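Side-chain contact in YrbA (Sinorhizobium meliloti 2011, PDB 5NFM), which binds divalent metal cations such as copper(II) through two conserved histidines and belongs to the BolA-like family: residues Asp8-Gly13 against Ala17-Arg22. Sequence-based numbering, arbitrary orientation.
Sequences DMIKAG and ARVTIR
Lys-11 meets Ala-17 at the carbonyl oxygen of the flat peptide that Ala-17 shares with Arg-18. CE of Lys-11 lies 3.8 Å from Ala-17 O and slightly to one side of the peptide plane, while a water on the other side of that plane donates a hydrogen bond of 2.9 Å to the same oxygen, Ala-17 O. This water accepts from Lys-11 NZ; a second, farther from NZ at 3.3 Å, also takes the N-H of Val-19. The ammonium group, its chain bent at chi3 (67°), thus reaches the backbone of the early strand and of the loop residue Ala-17 through two waters.

Deeper in the interface the contact is aliphatic. Val-19 CG2 wedges between two neighbouring helix residues, 3.6 Å from Ile-10 CG2 and equally close to Lys-11 CG, the lysine chain passing alongside the valine and pointing the contrary way. The chi1 of -63° sets Ile-10 CG2 anti to the backbone N, where it meets the valine methyl. The other branch of Ile-10 reaches along the strand to Ile-21, with 4.4 Å between their CD1 atoms.

Residues 8-13 of helix 5-13 run nearly antiparallel (164°) to residues 18-22 of strand 18-23, an outer strand of the sheet, into which a short loop leads from the helix. Ile-10 is buried further by Val-35 of strand 31-36 and by Val-52 and Leu-56 of helix 45-56, joining the first helix to the core of the BolA-like alpha/beta fold.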
ATOM      1  N   ASP A   8       3.464   4.569  -6.766  1.00  2.42           N
ATOM      2  CA  ASP A   8       4.429   4.017  -7.715  1.00  2.48           C
ATOM      3  C   ASP A   8       5.109   2.776  -7.142  1.00  2.75           C
ATOM      4  O   ASP A   8       5.278   1.769  -7.842  1.00  3.64           O
ATOM      5  CB  ASP A   8       5.503   5.061  -8.049  1.00  2.99           C
ATOM      6  CG  ASP A   8       5.028   6.177  -8.985  1.00  3.43           C
ATOM      7  OD1 ASP A   8       3.942   6.081  -9.587  1.00  3.70           O
ATOM      8  OD2 ASP A   8       5.806   7.153  -9.118  1.00  4.55           O
ATOM      9  N   MET A   9       5.551   2.842  -5.885  1.00  2.74           N
ATOM     10  CA  MET A   9       6.282   1.711  -5.321  1.00  3.56           C
ATOM     11  C   MET A   9       5.380   0.491  -5.183  1.00  3.06           C
ATOM     12  O   MET A   9       5.802  -0.641  -5.450  1.00  3.43           O
ATOM     13  CB  MET A   9       6.901   2.103  -3.987  1.00  6.52           C
ATOM     14  CG  MET A   9       8.019   3.123  -4.143  1.00 10.10           C
ATOM     15  SD  MET A   9       8.953   3.316  -2.638  1.00 17.95           S
ATOM     16  CE  MET A   9       9.838   1.757  -2.699  1.00 34.83           C
ATOM     17  N   ILE A  10       4.129   0.694  -4.769  1.00  3.26           N
ATOM     18  CA  ILE A  10       3.218  -0.439  -4.656  1.00  3.77           C
ATOM     19  C   ILE A  10       2.991  -1.074  -6.019  1.00  4.14           C
ATOM     20  O   ILE A  10       3.026  -2.305  -6.160  1.00  5.30           O
ATOM     21  CB  ILE A  10       1.901  -0.020  -3.979  1.00  3.30           C
ATOM     22  CG1 ILE A  10       2.170   0.443  -2.545  1.00  3.84           C
ATOM     23  CG2 ILE A  10       0.915  -1.185  -4.010  1.00  4.86           C
ATOM     24  CD1 ILE A  10       0.966   1.073  -1.849  1.00  4.05           C
ATOM     25  N   LYS A  11       2.775  -0.254  -7.049  1.00  3.69           N
ATOM     26  CA  LYS A  11       2.479  -0.813  -8.362  1.00  4.86           C
ATOM     27  C   LYS A  11       3.694  -1.463  -9.011  1.00  4.55           C
ATOM     28  O   LYS A  11       3.536  -2.409  -9.789  1.00  6.76           O
ATOM     29  CB  LYS A  11       1.847   0.251  -9.240  1.00  5.85           C
ATOM     30  CG  LYS A  11       0.448   0.583  -8.722  1.00 16.16           C
ATOM     31  CD  LYS A  11      -0.246   1.668  -9.501  1.00 29.21           C
ATOM     32  CE  LYS A  11      -0.565   1.222 -10.909  1.00 19.29           C
ATOM     33  NZ  LYS A  11      -1.595   2.110 -11.514  1.00 22.40           N
ATOM     34  N   ALA A  12       4.902  -0.989  -8.701  1.00  4.28           N
ATOM     35  CA  ALA A  12       6.104  -1.657  -9.194  1.00  4.19           C
ATOM     36  C   ALA A  12       6.290  -3.006  -8.508  1.00  3.92           C
ATOM     37  O   ALA A  12       6.674  -3.993  -9.148  1.00  4.75           O
ATOM     38  CB  ALA A  12       7.331  -0.780  -8.962  1.00  5.25           C
ATOM     39  N   GLY A  13       6.025  -3.057  -7.203  1.00  3.56           N
ATOM     40  CA  GLY A  13       6.290  -4.264  -6.442  1.00  3.78           C
ATOM     41  C   GLY A  13       5.204  -5.313  -6.541  1.00  3.29           C
ATOM     42  O   GLY A  13       5.479  -6.502  -6.341  1.00  4.37           O
ATOM     43  N   ALA A  17      -1.591  -4.312  -9.544  1.00  4.23           N
ATOM     44  CA  ALA A  17      -2.396  -3.794  -8.448  1.00  3.68           C
ATOM     45  C   ALA A  17      -3.106  -2.506  -8.846  1.00  3.68           C
ATOM     46  O   ALA A  17      -2.581  -1.681  -9.597  1.00  4.92           O
ATOM     47  CB  ALA A  17      -1.514  -3.515  -7.234  1.00  4.45           C
ATOM     48  N   ARG A  18      -4.309  -2.331  -8.297  1.00  3.36           N
ATOM     49  CA  ARG A  18      -5.018  -1.061  -8.311  1.00  3.69           C
ATOM     50  C   ARG A  18      -4.812  -0.405  -6.955  1.00  3.10           C
ATOM     51  O   ARG A  18      -5.040  -1.035  -5.918  1.00  5.19           O
ATOM     52  CB  ARG A  18      -6.514  -1.262  -8.555  1.00  6.09           C
ATOM     53  CG  ARG A  18      -6.860  -1.932  -9.875  1.00 10.63           C
ATOM     54  CD  ARG A  18      -8.245  -1.526 -10.345  1.00 20.58           C
ATOM     55  NE  ARG A  18      -9.247  -1.698  -9.297  1.00 15.63           N
ATOM     56  CZ  ARG A  18      -9.957  -2.806  -9.099  1.00 16.48           C
ATOM     57  NH1 ARG A  18      -9.788  -3.867  -9.883  1.00 12.74           N
ATOM     58  NH2 ARG A  18     -10.841  -2.850  -8.113  1.00 19.98           N
ATOM     59  N   VAL A  19      -4.393   0.853  -6.957  1.00  3.09           N
ATOM     60  CA  VAL A  19      -3.992   1.543  -5.737  1.00  2.81           C
ATOM     61  C   VAL A  19      -4.747   2.859  -5.626  1.00  3.66           C
ATOM     62  O   VAL A  19      -4.820   3.625  -6.590  1.00  5.37           O
ATOM     63  CB  VAL A  19      -2.474   1.788  -5.723  1.00  4.15           C
ATOM     64  CG1 VAL A  19      -2.053   2.531  -4.467  1.00  6.09           C
ATOM     65  CG2 VAL A  19      -1.729   0.473  -5.861  1.00  6.85           C
ATOM     66  N   THR A  20      -5.270   3.130  -4.427  1.00  3.26           N
ATOM     67  CA  THR A  20      -5.900   4.400  -4.085  1.00  3.39           C
ATOM     68  C   THR A  20      -5.216   4.924  -2.827  1.00  3.56           C
ATOM     69  O   THR A  20      -5.288   4.278  -1.780  1.00  5.28           O
ATOM     70  CB  THR A  20      -7.401   4.189  -3.822  1.00  5.14           C
ATOM     71  OG1 THR A  20      -8.018   3.546  -4.951  1.00  6.91           O
ATOM     72  CG2 THR A  20      -8.110   5.507  -3.527  1.00  7.29           C
ATOM     73  N   ILE A  21      -4.545   6.073  -2.926  1.00  3.22           N
ATOM     74  CA  ILE A  21      -3.807   6.671  -1.810  1.00  3.73           C
ATOM     75  C   ILE A  21      -4.538   7.932  -1.375  1.00  3.22           C
ATOM     76  O   ILE A  21      -4.786   8.816  -2.207  1.00  4.02           O
ATOM     77  CB  ILE A  21      -2.359   7.040  -2.212  1.00  4.90           C
ATOM     78  CG1 ILE A  21      -1.569   5.823  -2.719  1.00  5.26           C
ATOM     79  CG2 ILE A  21      -1.613   7.710  -1.048  1.00  5.50           C
ATOM     80  CD1 ILE A  21      -1.497   4.667  -1.753  1.00  7.51           C
ATOM     81  N   ARG A  22      -4.831   8.049  -0.071  1.00  3.17           N
ATOM     82  CA  ARG A  22      -5.286   9.316   0.473  1.00  4.36           C
ATOM     83  C   ARG A  22      -4.344   9.761   1.580  1.00  3.38           C
ATOM     84  O   ARG A  22      -3.866   8.962   2.392  1.00  4.52           O
ATOM     85  CB  ARG A  22      -6.752   9.300   0.914  1.00 12.54           C
ATOM     86  CG  ARG A  22      -7.048   8.646   2.222  1.00 22.64           C
ATOM     87  CD  ARG A  22      -8.555   8.632   2.450  1.00 12.58           C
ATOM     88  NE  ARG A  22      -8.905   8.060   3.742  1.00 10.49           N
ATOM     89  CZ  ARG A  22      -9.128   8.759   4.850  1.00  9.38           C
ATOM     90  NH1 ARG A  22      -9.058  10.086   4.859  1.00 16.18           N
ATOM     91  NH2 ARG A  22      -9.430   8.119   5.970  1.00 12.66           N
TER
HETATM   92  O   HOH W   1      -3.862   0.058 -11.463  1.00  8.05           O
HETATM   93  O   HOH W   2      -3.974   2.600  -9.321  1.00 28.65           O